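Side-chain contacts in uncharacterized protein (Pseudomonas syringae pv. tomato, PDB 3K4I), which is of unknown function but belongs to the Aldolase/RraA family, assembles as a trimer and carries magnesium ions between its subunits: residues A75-Q80 with T98-I103; P42-Q47 with S176-V181; S89-S92 with D96-V99; M104-L109 with I125-N130. All blocks are in the same frame, centred on the assembly; numbering follows the deposited sequence.

Contacts 3, 1 and 4 each use part of the chain from strand 85-90 through helix 102-110; contact 1 lies on the same side of the chain's centre as contact 3 and as contact 4, whereas contact 2 is set apart near that centre. Contacts 1 and 3 share Thr98 and Val99 and one water, with centres about 12 Å apart. Contacts 1 and 4 meet where Trp100 approaches Thr105 and where Tyr77 approaches Met104, their centres about 11 Å apart. The magnesium ion is bound by Asp102 of contact 1 and lies about 6 Å from the side chain of Thr127 in contact 4; Gly177 of contact 2 is about 14 Å from a magnesium ion.

Contact 1 of 4, residues A75-Q80 with T98-I103. With MG (magnesium ion), chain H.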
loop_
_atom_site.group_PDB
_atom_site.type_symbol
_atom_site.label_atom_id
_atom_site.label_comp_id
_atom_site.label_asym_id
_atom_site.label_seq_id
_atom_site.Cartn_x
_atom_site.Cartn_y
_atom_site.Cartn_z
ATOM N N ALA C 75 -25.589 -2.157 2.906
ATOM C CA ALA C 75 -25.522 -0.719 2.617
ATOM C C ALA C 75 -26.730 0.026 3.190
ATOM O O ALA C 75 -26.617 1.181 3.572
ATOM C CB ALA C 75 -25.415 -0.480 1.120
ATOM N N ASN C 76 -27.871 -0.663 3.259
ATOM C CA ASN C 76 -29.145 -0.091 3.732
ATOM C C ASN C 76 -29.105 0.868 4.941
ATOM O O ASN C 76 -29.866 1.853 4.965
ATOM C CB ASN C 76 -30.171 -1.202 3.973
ATOM C CG ASN C 76 -29.637 -2.300 4.848
ATOM O OD1 ASN C 76 -29.214 -2.055 5.973
ATOM N ND2 ASN C 76 -29.647 -3.526 4.334
ATOM N N TYR C 77 -28.214 0.615 5.911
ATOM C CA TYR C 77 -28.085 1.476 7.094
ATOM C C TYR C 77 -27.716 2.914 6.765
ATOM O O TYR C 77 -27.837 3.783 7.624
ATOM C CB TYR C 77 -27.003 0.973 8.051
ATOM C CG TYR C 77 -25.559 1.126 7.535
ATOM C CD1 TYR C 77 -24.921 0.085 6.860
ATOM C CD2 TYR C 77 -24.835 2.318 7.732
ATOM C CE1 TYR C 77 -23.602 0.221 6.380
ATOM C CE2 TYR C 77 -23.532 2.463 7.255
ATOM C CZ TYR C 77 -22.913 1.413 6.589
ATOM O OH TYR C 77 -21.614 1.557 6.124
ATOM N N ILE C 78 -27.180 3.132 5.570
ATOM C CA ILE C 78 -26.540 4.410 5.281
ATOM C C ILE C 78 -27.530 5.567 5.278
ATOM O O ILE C 78 -27.139 6.699 5.568
ATOM C CB ILE C 78 -25.699 4.377 3.982
ATOM C CG1 ILE C 78 -24.568 5.415 4.080
ATOM C CG2 ILE C 78 -26.595 4.384 2.743
ATOM C CD1 ILE C 78 -23.448 5.282 3.087
ATOM N N ASP C 79 -28.801 5.298 4.959
ATOM C CA ASP C 79 -29.834 6.359 5.065
ATOM C C ASP C 79 -29.966 6.963 6.465
ATOM O O ASP C 79 -30.548 8.038 6.622
ATOM C CB ASP C 79 -31.207 5.811 4.643
ATOM C CG ASP C 79 -31.366 5.727 3.137
ATOM O OD1 ASP C 79 -30.835 6.611 2.430
ATOM O OD2 ASP C 79 -32.054 4.788 2.664
ATOM N N GLN C 80 -29.474 6.254 7.473
ATOM C CA GLN C 80 -29.570 6.674 8.872
ATOM C C GLN C 80 -28.431 7.600 9.329
ATOM O O GLN C 80 -28.521 8.192 10.400
ATOM C CB GLN C 80 -29.573 5.429 9.780
ATOM C CG GLN C 80 -30.579 4.369 9.392
ATOM C CD GLN C 80 -30.950 3.463 10.562
ATOM O OE1 GLN C 80 -32.106 3.010 10.668
ATOM N NE2 GLN C 80 -30.011 3.243 11.475
ATOM N N THR C 98 -16.165 -7.399 1.043
ATOM C CA THR C 98 -16.059 -5.938 1.214
ATOM C C THR C 98 -17.339 -5.350 1.798
ATOM O O THR C 98 -18.438 -5.891 1.606
ATOM C CB THR C 98 -15.750 -5.268 -0.120
ATOM O OG1 THR C 98 -16.761 -5.621 -1.068
ATOM C CG2 THR C 98 -14.391 -5.735 -0.642
ATOM N N VAL C 99 -17.194 -4.250 2.529
ATOM C CA VAL C 99 -18.326 -3.611 3.183
ATOM C C VAL C 99 -18.381 -2.122 2.819
ATOM O O VAL C 99 -18.913 -1.310 3.583
ATOM C CB VAL C 99 -18.354 -3.818 4.731
ATOM C CG1 VAL C 99 -18.631 -5.294 5.103
ATOM C CG2 VAL C 99 -17.095 -3.323 5.390
ATOM N N TRP C 100 -17.852 -1.785 1.645
ATOM C CA TRP C 100 -17.968 -0.396 1.101
ATOM C C TRP C 100 -17.688 -0.466 -0.397
ATOM O O TRP C 100 -16.801 -1.213 -0.828
ATOM C CB TRP C 100 -16.956 0.528 1.742
ATOM C CG TRP C 100 -17.222 1.987 1.430
ATOM C CD1 TRP C 100 -16.645 2.737 0.450
ATOM C CD2 TRP C 100 -18.157 2.831 2.100
ATOM N NE1 TRP C 100 -17.163 4.039 0.473
ATOM C CE2 TRP C 100 -18.089 4.112 1.478
ATOM C CE3 TRP C 100 -19.035 2.634 3.188
ATOM C CZ2 TRP C 100 -18.898 5.193 1.882
ATOM C CZ3 TRP C 100 -19.856 3.690 3.586
ATOM C CH2 TRP C 100 -19.760 4.978 2.938
ATOM N N GLY C 101 -18.440 0.283 -1.196
ATOM C CA GLY C 101 -18.188 0.304 -2.637
ATOM C C GLY C 101 -18.751 1.572 -3.252
ATOM O O GLY C 101 -18.954 2.553 -2.532
ATOM N N ASP C 102 -19.014 1.528 -4.551
ATOM C CA ASP C 102 -19.361 2.742 -5.316
ATOM C C ASP C 102 -20.653 3.419 -4.892
ATOM O O ASP C 102 -20.687 4.659 -4.746
ATOM C CB ASP C 102 -19.326 2.506 -6.840
ATOM C CG ASP C 102 -20.196 1.327 -7.318
ATOM O OD1 ASP C 102 -21.030 0.739 -6.580
ATOM O OD2 ASP C 102 -20.035 0.986 -8.514
ATOM N N ILE C 103 -21.715 2.626 -4.726
ATOM C CA ILE C 103 -23.018 3.162 -4.320
ATOM C C ILE C 103 -22.894 3.944 -3.011
ATOM O O ILE C 103 -23.313 5.123 -2.926
ATOM C CB ILE C 103 -24.076 2.054 -4.236
ATOM C CG1 ILE C 103 -24.426 1.523 -5.640
ATOM C CG2 ILE C 103 -25.345 2.547 -3.570
ATOM C CD1 ILE C 103 -25.305 0.248 -5.607
HETATM MG MG MG H . -20.233 -0.822 -9.477
HETATM O O HOH W 1 -20.161 -0.535 5.927
HETATM O O HOH W 2 -19.971 -1.855 -7.777
HETATM O O HOH W 3 -18.215 -0.777 -9.790
HETATM O O HOH W 4 -20.205 -2.508 -10.554
HETATM O O HOH W 5 -20.587 0.080 -11.269
#
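The indole of Trp100 receives Tyr77 at its edge, where the phenol oxygen lies in the ring plane with Tyr77 OH 3.8 Å from Trp100 CZ3. Ile78 reaches the same benzo ring obliquely, CD1 standing 3.7 Å from Trp100 CH2. One face of the Tyr77 ring is covered within its own segment by Ala75 O, 3.8 Å above the plane, and by Ile78 CB, both displaced toward the rim. The Ile78 CG1 branch is trans to the backbone N (chi1 -153°) and extended beyond it (chi2 164°), which carries CD1 to the indole. A water also joins the segments, beside the Tyr77 hydroxyl: it lies 2.6 Å from Tyr77 OH and donates to Val99 O at 2.8 Å. Further along 98-103, Asp102 OD2 binds magnesium at 2.1 Å, together with four waters and Glu200 of the second subunit. Asp102 OD1 also accepts a weak hydrogen bond from Ile103 N. The 3-10 segment 76-80 thus packs against the residues leading into helix 102-110, whose N-cap position is Gly101. Tyr77 is backed by Phe58 and Val60 of strand 53-63 and Leu151 of strand 150-154, while Ile78 also touches Phe107 on the helix and Leu213 of the second subunit.

Contact 2 of 4, residues P42-Q47 with S176-V181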
loop_
_atom_site.group_PDB
_atom_site.type_symbol
_atom_site.label_atom_id
_atom_site.label_comp_id
_atom_site.label_asym_id
_atom_site.label_seq_id
_atom_site.Cartn_x
_atom_site.Cartn_y
_atom_site.Cartn_z
ATOM N N PRO C 42 -4.223 0.216 14.353
ATOM C CA PRO C 42 -3.101 -0.206 13.487
ATOM C C PRO C 42 -3.605 -1.064 12.327
ATOM O O PRO C 42 -4.557 -1.796 12.494
ATOM C CB PRO C 42 -2.195 -1.009 14.426
ATOM C CG PRO C 42 -3.110 -1.477 15.517
ATOM C CD PRO C 42 -4.231 -0.476 15.652
ATOM N N GLY C 43 -2.991 -0.912 11.161
ATOM C CA GLY C 43 -3.408 -1.684 10.009
ATOM C C GLY C 43 -4.541 -1.102 9.197
ATOM O O GLY C 43 -4.801 -1.590 8.116
ATOM N N ILE C 44 -5.209 -0.053 9.697
ATOM C CA ILE C 44 -6.286 0.579 8.932
ATOM C C ILE C 44 -5.706 1.771 8.139
ATOM O O ILE C 44 -5.537 2.871 8.671
ATOM C CB ILE C 44 -7.537 0.950 9.791
ATOM C CG1 ILE C 44 -8.110 -0.297 10.484
ATOM C CG2 ILE C 44 -8.646 1.591 8.886
ATOM C CD1 ILE C 44 -9.433 -0.127 11.202
ATOM N N ALA C 45 -5.372 1.513 6.885
ATOM C CA ALA C 45 -4.538 2.383 6.092
ATOM C C ALA C 45 -5.352 3.329 5.216
ATOM O O ALA C 45 -6.395 2.965 4.687
ATOM C CB ALA C 45 -3.571 1.551 5.234
ATOM N N SER C 46 -4.843 4.539 5.030
ATOM C CA SER C 46 -5.371 5.388 3.984
ATOM C C SER C 46 -5.274 4.697 2.601
ATOM O O SER C 46 -4.193 4.255 2.181
ATOM C CB SER C 46 -4.622 6.719 3.970
ATOM O OG SER C 46 -5.082 7.470 2.868
ATOM N N GLN C 47 -6.420 4.629 1.908
ATOM C CA GLN C 47 -6.492 4.045 0.567
ATOM C C GLN C 47 -6.525 5.066 -0.558
ATOM O O GLN C 47 -6.433 4.711 -1.731
ATOM C CB GLN C 47 -7.702 3.102 0.449
ATOM C CG GLN C 47 -7.675 1.904 1.425
ATOM C CD GLN C 47 -6.472 0.992 1.247
ATOM O OE1 GLN C 47 -5.916 0.861 0.142
ATOM N NE2 GLN C 47 -6.040 0.380 2.334
ATOM N N SER C 176 -1.282 8.917 7.753
ATOM C CA SER C 176 -0.663 8.072 8.774
ATOM C C SER C 176 -1.630 7.052 9.410
ATOM O O SER C 176 -1.206 6.208 10.204
ATOM C CB SER C 176 -0.001 8.960 9.840
ATOM O OG SER C 176 0.968 9.813 9.231
ATOM N N GLY C 177 -2.908 7.117 9.039
ATOM C CA GLY C 177 -3.924 6.221 9.584
ATOM C C GLY C 177 -5.046 6.915 10.334
ATOM O O GLY C 177 -5.308 8.137 10.132
ATOM N N CYS C 178 -5.685 6.171 11.223
ATOM C CA CYS C 178 -6.896 6.657 11.925
ATOM C C CYS C 178 -6.713 6.657 13.456
ATOM O O CYS C 178 -6.192 5.699 14.052
ATOM C CB CYS C 178 -8.092 5.791 11.584
ATOM S SG CYS C 178 -8.255 5.369 9.799
ATOM N N VAL C 179 -7.209 7.713 14.083
ATOM C CA VAL C 179 -7.167 7.886 15.553
ATOM C C VAL C 179 -8.590 8.054 16.100
ATOM O O VAL C 179 -9.419 8.776 15.500
ATOM C CB VAL C 179 -6.332 9.120 15.960
ATOM C CG1 VAL C 179 -6.332 9.332 17.461
ATOM C CG2 VAL C 179 -4.906 9.007 15.465
ATOM N N VAL C 180 -8.883 7.366 17.207
ATOM C CA VAL C 180 -10.194 7.454 17.892
ATOM C C VAL C 180 -10.015 8.303 19.145
ATOM O O VAL C 180 -9.186 7.990 20.021
ATOM C CB VAL C 180 -10.725 6.068 18.372
ATOM C CG1 VAL C 180 -12.091 6.219 19.072
ATOM C CG2 VAL C 180 -10.765 5.065 17.195
ATOM N N VAL C 181 -10.770 9.395 19.230
ATOM C CA VAL C 181 -10.719 10.264 20.385
ATOM C C VAL C 181 -12.029 10.114 21.159
ATOM O O VAL C 181 -13.098 10.462 20.636
ATOM C CB VAL C 181 -10.537 11.766 19.955
ATOM C CG1 VAL C 181 -10.571 12.715 21.173
ATOM C CG2 VAL C 181 -9.253 11.963 19.156
HETATM O O HOH W 6 -4.765 3.567 11.254
#
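The backbone at Ile44 approaches Gly177 and Cys178 through its carbonyl group, with Ile44 O 3.8 Å from Gly177 CA, where Gly177 holds backbone angles (phi 119°, psi -156°) at which a side chain would run into the carbonyl oxygen of Ser176.

Side-chain contact is limited to one apolar meeting. The CG2 methyl of Ile44 lies 3.9 Å from Cys178 SG, and the same sulfur is 3.9 Å from Ile44 O, so SG sits beside both the branch and the carbonyl of one residue. The Cys178 bond from CA to CB points at the opposing segment, and SG lies anti to the carbonyl carbon (chi1 -44°), turned toward Ile44.

A water completes the link between the two segments. It accepts from Cys178 N at 2.8 Å and lies 2.8 Å from Ile44 O, to which it can donate, though other acceptors compete for its protons. The backbone of the residues just before, Gly39 and Leu41, is hydrogen-bonded to Val180 and Cys178; the 42-47 segment departs from strand 177-181 here, and the water spans the gap between Ile44 O and Cys178 N.

Ser176 OG is hydrogen-bonded to Ile125 N of the third subunit. Strand 45-46 pairs with strand 135-137 through Ala45 and Ser137, and Phe136 of that strand touches Ile44, Ser46 and Cys178. Strand 177-181 runs antiparallel to strand 170-174, where Cys173 touches Cys178, and its Val179 and Val181 pack on Leu32 of helix 25-33.

Contact 3 of 4, residues S89-S92 with D96-V99; sequences SSNS and DCTV
Asn91 and Cys97 form the direct polar link: the amide nitrogen Asn91 ND2 donates to Cys97 SG over 3.6 Å, with an N-H...S angle of 154°. The sulfur lies 2° out of the amide plane, so the bond uses an N-H within the plane of the group. The other end of the amide is engaged outside the two segments, where Asn91 OD1 is hydrogen-bonded to Thr149 OG1.

Water-mediated bonds add two further links. One water accepts from Asn91 ND2 at 3.0 Å and donates to Cys97 O at 2.7 Å, so this nitrogen serves both the sulfur and, through solvent, the carbonyl of the same cysteine. The water that bridges Tyr77 and Val99 also lies 2.8 Å from Ser89 OG.

The remaining contact is van der Waals, a methyl lying against the amide. Val99 CG1 comes 3.8 Å from Asn91 ND2 and crosses the Asn91 side chain at a slant, near its CG, while the other methyl of Val99, CG2, is 4.3 Å from Ser89 CB. With CG1 anti to the carbonyl carbon (chi1 -68°), the two branches of Val99 divide between Asn91 and Ser89. Tyr62 of strand 53-63 touches both Asn91 and Val99.

The chemistry ties strand 85-90 and the residues that follow it to the loop that leads into helix 102-110. Because ND2 has two acceptors and OD1 a partner in Thr149, the rotation of the Asn91 amide is fixed from both ends, and the carbonyls of the buried residues Cys97 and Val99 each accept a hydrogen bond from a water.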
loop_
_atom_site.group_PDB
_atom_site.type_symbol
_atom_site.label_atom_id
_atom_site.label_comp_id
_atom_site.label_asym_id
_atom_site.label_seq_id
_atom_site.Cartn_x
_atom_site.Cartn_y
_atom_site.Cartn_z
ATOM N N SER C 89 -16.714 0.968 10.351
ATOM C CA SER C 89 -17.339 -0.312 10.061
ATOM C C SER C 89 -16.433 -1.422 10.482
ATOM O O SER C 89 -15.243 -1.427 10.123
ATOM C CB SER C 89 -17.638 -0.453 8.565
ATOM O OG SER C 89 -18.717 0.384 8.203
ATOM N N SER C 90 -16.987 -2.358 11.222
ATOM C CA SER C 90 -16.176 -3.490 11.720
ATOM C C SER C 90 -16.711 -4.814 11.209
ATOM O O SER C 90 -17.857 -5.174 11.460
ATOM C CB SER C 90 -16.030 -3.425 13.250
ATOM O OG SER C 90 -15.120 -4.426 13.709
ATOM N N ASN C 91 -15.843 -5.533 10.495
ATOM C CA ASN C 91 -16.200 -6.796 9.862
ATOM C C ASN C 91 -15.139 -7.855 10.190
ATOM O O ASN C 91 -14.702 -8.649 9.310
ATOM C CB ASN C 91 -16.366 -6.597 8.350
ATOM C CG ASN C 91 -16.898 -7.837 7.643
ATOM O OD1 ASN C 91 -17.693 -8.605 8.215
ATOM N ND2 ASN C 91 -16.442 -8.059 6.408
ATOM N N SER C 92 -14.709 -7.847 11.458
ATOM C CA SER C 92 -13.772 -8.851 11.979
ATOM C C SER C 92 -12.450 -8.905 11.205
ATOM O O SER C 92 -11.829 -9.994 11.059
ATOM C CB SER C 92 -14.440 -10.221 11.957
ATOM O OG SER C 92 -15.600 -10.230 12.754
ATOM N N ASP C 96 -11.979 -11.303 2.823
ATOM C CA ASP C 96 -12.647 -12.109 1.786
ATOM C C ASP C 96 -13.976 -11.527 1.269
ATOM O O ASP C 96 -14.587 -12.059 0.340
ATOM C CB ASP C 96 -12.844 -13.555 2.268
ATOM C CG ASP C 96 -13.815 -13.657 3.437
ATOM O OD1 ASP C 96 -13.880 -12.732 4.275
ATOM O OD2 ASP C 96 -14.506 -14.683 3.519
ATOM N N CYS C 97 -14.409 -10.422 1.867
ATOM C CA CYS C 97 -15.585 -9.707 1.375
ATOM C C CYS C 97 -15.439 -8.242 1.755
ATOM O O CYS C 97 -14.672 -7.885 2.660
ATOM C CB CYS C 97 -16.880 -10.289 1.944
ATOM S SG CYS C 97 -16.938 -10.409 3.758
ATOM N N THR C 98 -16.165 -7.399 1.043
ATOM C CA THR C 98 -16.059 -5.938 1.214
ATOM C C THR C 98 -17.339 -5.350 1.798
ATOM O O THR C 98 -18.438 -5.891 1.606
ATOM C CB THR C 98 -15.750 -5.268 -0.120
ATOM O OG1 THR C 98 -16.761 -5.621 -1.068
ATOM C CG2 THR C 98 -14.391 -5.735 -0.642
ATOM N N VAL C 99 -17.194 -4.250 2.529
ATOM C CA VAL C 99 -18.326 -3.611 3.183
ATOM C C VAL C 99 -18.381 -2.122 2.819
ATOM O O VAL C 99 -18.913 -1.310 3.583
ATOM C CB VAL C 99 -18.354 -3.818 4.731
ATOM C CG1 VAL C 99 -18.631 -5.294 5.103
ATOM C CG2 VAL C 99 -17.095 -3.323 5.390
HETATM O O HOH W 1 -20.161 -0.535 5.927
HETATM O O HOH W 7 -14.084 -6.790 5.090
#

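Contact 4 of 4, residues M104-L109 with I125-N130; sequences MTHFAL and IDTVIN
Thr105 and Val128 make the close part of this helix-helix contact: Thr105 OG1 lies 3.4 Å from Val128 CG2, and the two side chains cross at about a right angle. Both residues are buried, and their CA atoms are the nearest pair between the segments, 6.4 Å apart. Thr105 OG1 is hydrogen-bonded with Gly101 O and takes a weak hydrogen bond from Trp100 NE1, both outside the two segments. Val128 meets this oxygen with a methyl group, so the touch is van der Waals in kind, and Val128 also packs on Leu135 of strand 135-137. The two helices follow parallel neighbours of the central sheet: helix 102-110 comes after strand 85-90 and leads to strand 115-119, and helix 125-130 links 115-119 to the parallel strand 135-137. Each is thus the helix of a beta-alpha-beta crossover.

Toward the less buried side, His106 and Thr127 meet with their side chains again at about a right angle. His106 NE2 is 3.5 Å from the Thr127 CG2 methyl and CD2 is 4.1 Å from it, an oblique approach of methyl to imidazole. Both residues are partly exposed, and the Thr127 side chain lies about 6 Å from the magnesium ion. Ile204 of the second subunit packs on His106 here.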
loop_
_atom_site.group_PDB
_atom_site.type_symbol
_atom_site.label_atom_id
_atom_site.label_comp_id
_atom_site.label_asym_id
_atom_site.label_seq_id
_atom_site.Cartn_x
_atom_site.Cartn_y
_atom_site.Cartn_z
HETATM N N MSE C 104 -22.267 3.312 -2.023
HETATM C CA MSE C 104 -22.094 3.927 -0.714
HETATM C C MSE C 104 -21.214 5.179 -0.809
HETATM O O MSE C 104 -21.496 6.182 -0.158
HETATM C CB MSE C 104 -21.567 2.907 0.292
HETATM C CG MSE C 104 -22.558 1.784 0.442
HETATM SE SE MSE C 104 -21.838 0.227 1.305
HETATM C CE MSE C 104 -22.167 0.850 3.054
ATOM N N THR C 105 -20.160 5.110 -1.631
ATOM C CA THR C 105 -19.294 6.272 -1.871
ATOM C C THR C 105 -20.069 7.440 -2.469
ATOM O O THR C 105 -19.972 8.538 -1.977
ATOM C CB THR C 105 -18.170 5.934 -2.845
ATOM O OG1 THR C 105 -17.373 4.875 -2.298
ATOM C CG2 THR C 105 -17.311 7.134 -3.125
ATOM N N HIS C 106 -20.823 7.190 -3.535
ATOM C CA HIS C 106 -21.657 8.240 -4.108
ATOM C C HIS C 106 -22.669 8.756 -3.103
ATOM O O HIS C 106 -22.936 9.960 -3.049
ATOM C CB HIS C 106 -22.333 7.799 -5.414
ATOM C CG HIS C 106 -21.368 7.626 -6.543
ATOM N ND1 HIS C 106 -20.785 8.694 -7.189
ATOM C CD2 HIS C 106 -20.863 6.513 -7.125
ATOM C CE1 HIS C 106 -19.966 8.245 -8.127
ATOM N NE2 HIS C 106 -19.989 6.925 -8.101
ATOM N N PHE C 107 -23.260 7.851 -2.339
ATOM C CA PHE C 107 -24.207 8.282 -1.307
ATOM C C PHE C 107 -23.535 9.214 -0.289
ATOM O O PHE C 107 -24.072 10.309 0.019
ATOM C CB PHE C 107 -24.840 7.090 -0.591
ATOM C CG PHE C 107 -25.909 7.499 0.380
ATOM C CD1 PHE C 107 -27.238 7.531 -0.026
ATOM C CD2 PHE C 107 -25.582 7.916 1.663
ATOM C CE1 PHE C 107 -28.246 7.961 0.843
ATOM C CE2 PHE C 107 -26.576 8.343 2.549
ATOM C CZ PHE C 107 -27.905 8.332 2.154
ATOM N N ALA C 108 -22.375 8.790 0.222
ATOM C CA ALA C 108 -21.613 9.588 1.204
ATOM C C ALA C 108 -21.387 11.014 0.685
ATOM O O ALA C 108 -21.564 12.000 1.430
ATOM C CB ALA C 108 -20.294 8.936 1.491
ATOM N N LEU C 109 -20.940 11.103 -0.562
ATOM C CA LEU C 109 -20.643 12.405 -1.181
ATOM C C LEU C 109 -21.868 13.280 -1.357
ATOM O O LEU C 109 -21.758 14.514 -1.456
ATOM C CB LEU C 109 -19.949 12.220 -2.527
ATOM C CG LEU C 109 -18.430 12.000 -2.528
ATOM C CD1 LEU C 109 -17.881 12.693 -3.780
ATOM C CD2 LEU C 109 -17.733 12.511 -1.241
ATOM N N ILE C 125 -12.421 0.695 -5.547
ATOM C CA ILE C 125 -11.331 1.571 -5.185
ATOM C C ILE C 125 -11.121 2.680 -6.221
ATOM O O ILE C 125 -10.820 3.814 -5.867
ATOM C CB ILE C 125 -10.035 0.753 -4.963
ATOM C CG1 ILE C 125 -10.233 -0.259 -3.816
ATOM C CG2 ILE C 125 -8.842 1.661 -4.673
ATOM C CD1 ILE C 125 -10.839 0.306 -2.512
ATOM N N ASP C 126 -11.317 2.358 -7.497
ATOM C CA ASP C 126 -11.146 3.358 -8.542
ATOM C C ASP C 126 -12.150 4.503 -8.440
ATOM O O ASP C 126 -11.787 5.661 -8.664
ATOM C CB ASP C 126 -11.134 2.696 -9.926
ATOM C CG ASP C 126 -9.864 1.878 -10.165
ATOM O OD1 ASP C 126 -8.741 2.401 -9.956
ATOM O OD2 ASP C 126 -9.984 0.698 -10.541
ATOM N N THR C 127 -13.394 4.170 -8.099
ATOM C CA THR C 127 -14.465 5.156 -7.880
ATOM C C THR C 127 -14.147 6.020 -6.662
ATOM O O THR C 127 -14.277 7.258 -6.683
ATOM C CB THR C 127 -15.831 4.454 -7.710
ATOM O OG1 THR C 127 -16.190 3.841 -8.946
ATOM C CG2 THR C 127 -16.920 5.456 -7.305
ATOM N N VAL C 128 -13.711 5.358 -5.604
ATOM C CA VAL C 128 -13.356 6.032 -4.364
ATOM C C VAL C 128 -12.230 7.047 -4.610
ATOM O O VAL C 128 -12.307 8.211 -4.155
ATOM C CB VAL C 128 -12.940 5.017 -3.292
ATOM C CG1 VAL C 128 -12.511 5.719 -2.055
ATOM C CG2 VAL C 128 -14.122 4.084 -2.952
ATOM N N ILE C 129 -11.208 6.619 -5.348
ATOM C CA ILE C 129 -10.118 7.508 -5.752
ATOM C C ILE C 129 -10.625 8.643 -6.643
ATOM O O ILE C 129 -10.283 9.809 -6.416
ATOM C CB ILE C 129 -8.949 6.757 -6.465
ATOM C CG1 ILE C 129 -8.302 5.747 -5.507
ATOM C CG2 ILE C 129 -7.873 7.743 -6.953
ATOM C CD1 ILE C 129 -7.300 4.804 -6.200
ATOM N N ASN C 130 -11.442 8.298 -7.642
ATOM C CA ASN C 130 -11.952 9.292 -8.587
ATOM C C ASN C 130 -12.782 10.356 -7.887
ATOM O O ASN C 130 -12.745 11.535 -8.272
ATOM C CB ASN C 130 -12.775 8.635 -9.693
ATOM C CG ASN C 130 -13.159 9.616 -10.776
ATOM O OD1 ASN C 130 -12.293 10.264 -11.363
ATOM N ND2 ASN C 130 -14.455 9.743 -11.035
#